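Local coordinates for protein transketolase (Campylobacter jejuni, PDB 3M7I) that belongs to the transketolase family of thiamine diphosphate-dependent enzymes and binds 5-O-phosphono-beta-D-ribofuranose close to its thiamine diphosphate, at residues F442-I447 against L500-L505. Numbering follows the deposited sequence.
Sequences FTHDSI and LSRQKL. With RP5 (5-O-phosphono-beta-D-ribofuranose), chain E.
At the carboxyl ends of the neighbouring parallel strands 439-443 and 496-499, in the pyrimidine-binding domain, H444 and R502 meet and grip the phosphate of the bound 5-O-phosphono-beta-D-ribofuranose (RP5). L500 N donates to F442 O (2.8 Å) just past the end of strand 496-499, and L500 O takes a weak bond from D445 N. R502 lays its aliphatic stem over one face of the imidazole, CB lying 3.9 Å from the ring centroid of H444 in a CH-pi contact. With CG anti to the backbone N (chi1 180°) and the chain extended to NE, the stem carries the guanidinium past the ring to the phosphate. There H444 NE2 and R502 NE each donate to RP5 O2X at 2.7 Å, while R502 NH1 reaches RP5 O3X at 2.8 Å. The other ring nitrogen, ND1, donates to T443 OG1 (2.7 Å), which lies 26° out of the ring plane and is also bonded to N372; the two ring-nitrogen bonds should together restrain the rotation of the imidazole. Next along the chain, D445, whose OD2 forms a salt bridge with R475, receives two waters on OD1; one of them accepts from R502 N (2.9 Å) and Q503 NE2. RP5 is also hydrogen-bonded by R344, S371 and D452 of the same chain and by H259 of the second subunit. N-H donors from both loops thus converge on the phosphate and hold it in place.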
loop_
_atom_site.group_PDB
_atom_site.type_symbol
_atom_site.label_atom_id
_atom_site.label_comp_id
_atom_site.label_asym_id
_atom_site.label_seq_id
_atom_site.Cartn_x
_atom_site.Cartn_y
_atom_site.Cartn_z
ATOM N N PHE A 442 9.387 11.802 3.519
ATOM C CA PHE A 442 8.717 11.759 2.252
ATOM C C PHE A 442 9.067 13.046 1.436
ATOM O O PHE A 442 8.483 14.139 1.650
ATOM C CB PHE A 442 7.179 11.723 2.438
ATOM C CG PHE A 442 6.657 10.501 3.149
ATOM C CD1 PHE A 442 7.225 9.257 3.002
ATOM C CD2 PHE A 442 5.570 10.641 4.015
ATOM C CE1 PHE A 442 6.671 8.150 3.657
ATOM C CE2 PHE A 442 5.015 9.536 4.677
ATOM C CZ PHE A 442 5.613 8.299 4.522
ATOM N N THR A 443 9.937 12.881 0.476
ATOM C CA THR A 443 10.331 13.972 -0.436
ATOM C C THR A 443 9.466 14.058 -1.663
ATOM O O THR A 443 8.601 13.230 -1.918
ATOM C CB THR A 443 11.859 13.927 -0.750
ATOM O OG1 THR A 443 12.154 12.905 -1.725
ATOM C CG2 THR A 443 12.678 13.790 0.602
ATOM N N HIS A 444 9.701 15.071 -2.501
ATOM C CA HIS A 444 9.008 15.131 -3.791
ATOM C C HIS A 444 7.492 15.253 -3.569
ATOM O O HIS A 444 6.676 14.536 -4.115
ATOM C CB HIS A 444 9.424 13.949 -4.672
ATOM C CG HIS A 444 10.855 14.016 -5.103
ATOM N ND1 HIS A 444 11.920 14.034 -4.203
ATOM C CD2 HIS A 444 11.402 13.984 -6.343
ATOM C CE1 HIS A 444 13.050 14.097 -4.892
ATOM N NE2 HIS A 444 12.766 14.046 -6.188
ATOM N N ASP A 445 7.149 16.258 -2.812
ATOM C CA ASP A 445 5.830 16.291 -2.192
ATOM C C ASP A 445 4.664 16.741 -3.080
ATOM O O ASP A 445 3.516 16.721 -2.609
ATOM C CB ASP A 445 5.820 17.172 -0.977
ATOM C CG ASP A 445 5.976 18.653 -1.280
ATOM O OD1 ASP A 445 6.760 19.055 -2.178
ATOM O OD2 ASP A 445 5.321 19.472 -0.563
ATOM N N SER A 446 4.918 17.231 -4.293
ATOM C CA SER A 446 3.823 17.811 -5.063
ATOM C C SER A 446 4.089 17.847 -6.571
ATOM O O SER A 446 5.080 17.295 -7.048
ATOM C CB SER A 446 3.604 19.235 -4.578
ATOM O OG SER A 446 4.532 20.084 -5.182
ATOM N N ILE A 447 3.109 18.402 -7.317
ATOM C CA ILE A 447 3.310 18.712 -8.753
ATOM C C ILE A 447 4.638 19.451 -9.016
ATOM O O ILE A 447 5.144 19.403 -10.146
ATOM C CB ILE A 447 2.115 19.489 -9.340
ATOM C CG1 ILE A 447 1.797 20.749 -8.515
ATOM C CG2 ILE A 447 0.899 18.577 -9.481
ATOM C CD1 ILE A 447 0.914 21.720 -9.280
ATOM N N LEU A 500 8.347 16.862 2.199
ATOM C CA LEU A 500 9.475 17.716 1.783
ATOM C C LEU A 500 9.525 17.949 0.254
ATOM O O LEU A 500 9.124 17.131 -0.516
ATOM C CB LEU A 500 10.794 17.044 2.273
ATOM C CG LEU A 500 10.766 16.685 3.744
ATOM C CD1 LEU A 500 11.919 15.647 4.089
ATOM C CD2 LEU A 500 10.826 17.963 4.534
ATOM N N SER A 501 10.015 19.120 -0.174
ATOM C CA SER A 501 10.028 19.474 -1.558
ATOM C C SER A 501 11.252 18.996 -2.332
ATOM O O SER A 501 12.350 18.934 -1.747
ATOM C CB SER A 501 10.034 20.992 -1.754
ATOM O OG SER A 501 11.237 21.584 -1.253
ATOM N N ARG A 502 11.066 18.743 -3.609
ATOM C CA ARG A 502 12.211 18.549 -4.538
ATOM C C ARG A 502 12.834 19.892 -4.831
ATOM O O ARG A 502 14.054 20.033 -4.830
ATOM C CB ARG A 502 11.733 17.917 -5.818
ATOM C CG ARG A 502 12.830 17.673 -6.863
ATOM C CD ARG A 502 12.259 17.169 -8.167
ATOM N NE ARG A 502 13.294 16.643 -9.049
ATOM C CZ ARG A 502 13.666 17.159 -10.202
ATOM N NH1 ARG A 502 14.670 16.559 -10.884
ATOM N NH2 ARG A 502 13.058 18.223 -10.715
ATOM N N GLN A 503 11.982 20.903 -5.026
ATOM C CA GLN A 503 12.450 22.172 -5.539
ATOM C C GLN A 503 12.806 23.153 -4.421
ATOM O O GLN A 503 12.319 23.083 -3.281
ATOM C CB GLN A 503 11.399 22.811 -6.461
ATOM C CG GLN A 503 10.215 23.479 -5.691
ATOM C CD GLN A 503 9.049 22.544 -5.250
ATOM O OE1 GLN A 503 7.945 23.049 -4.867
ATOM N NE2 GLN A 503 9.237 21.221 -5.330
ATOM N N LYS A 504 13.631 24.145 -4.769
ATOM C CA LYS A 504 14.051 25.124 -3.819
ATOM C C LYS A 504 12.908 26.033 -3.342
ATOM O O LYS A 504 12.116 26.505 -4.162
ATOM C CB LYS A 504 15.137 25.977 -4.489
ATOM C CG LYS A 504 15.760 27.001 -3.588
ATOM C CD LYS A 504 17.097 27.534 -4.233
ATOM C CE LYS A 504 18.171 26.394 -4.394
ATOM N NZ LYS A 504 19.608 26.947 -4.420
ATOM N N LEU A 505 12.774 26.218 -2.036
ATOM C CA LEU A 505 11.783 27.092 -1.416
ATOM C C LEU A 505 12.457 28.326 -0.845
ATOM O O LEU A 505 13.638 28.334 -0.545
ATOM C CB LEU A 505 11.001 26.407 -0.319
ATOM C CG LEU A 505 10.380 25.051 -0.699
ATOM C CD1 LEU A 505 9.462 24.543 0.338
ATOM C CD2 LEU A 505 9.646 25.092 -2.049
HETATM C C1 RP5 E . 13.070 9.062 -10.732
HETATM O O4 RP5 E . 13.291 9.970 -9.694
HETATM C C2 RP5 E . 14.437 8.755 -11.316
HETATM O O2 RP5 E . 14.787 7.465 -10.882
HETATM C C3 RP5 E . 15.336 9.907 -10.893
HETATM O O3 RP5 E . 16.640 9.540 -10.489
HETATM C C4 RP5 E . 14.605 10.457 -9.702
HETATM C C5 RP5 E . 14.527 11.949 -9.803
HETATM O O5 RP5 E . 15.807 12.445 -9.438
HETATM P "P'" RP5 E . 15.741 13.802 -8.659
HETATM O O1X RP5 E . 16.483 13.798 -7.355
HETATM O O2X RP5 E . 14.138 14.081 -8.538
HETATM O O3X RP5 E . 16.477 15.005 -9.450
HETATM O O1 RP5 E . 12.292 9.673 -11.742
HETATM O O HOH W 1 6.017 21.441 -3.322
HETATM O O HOH W 2 8.349 18.794 -4.516
#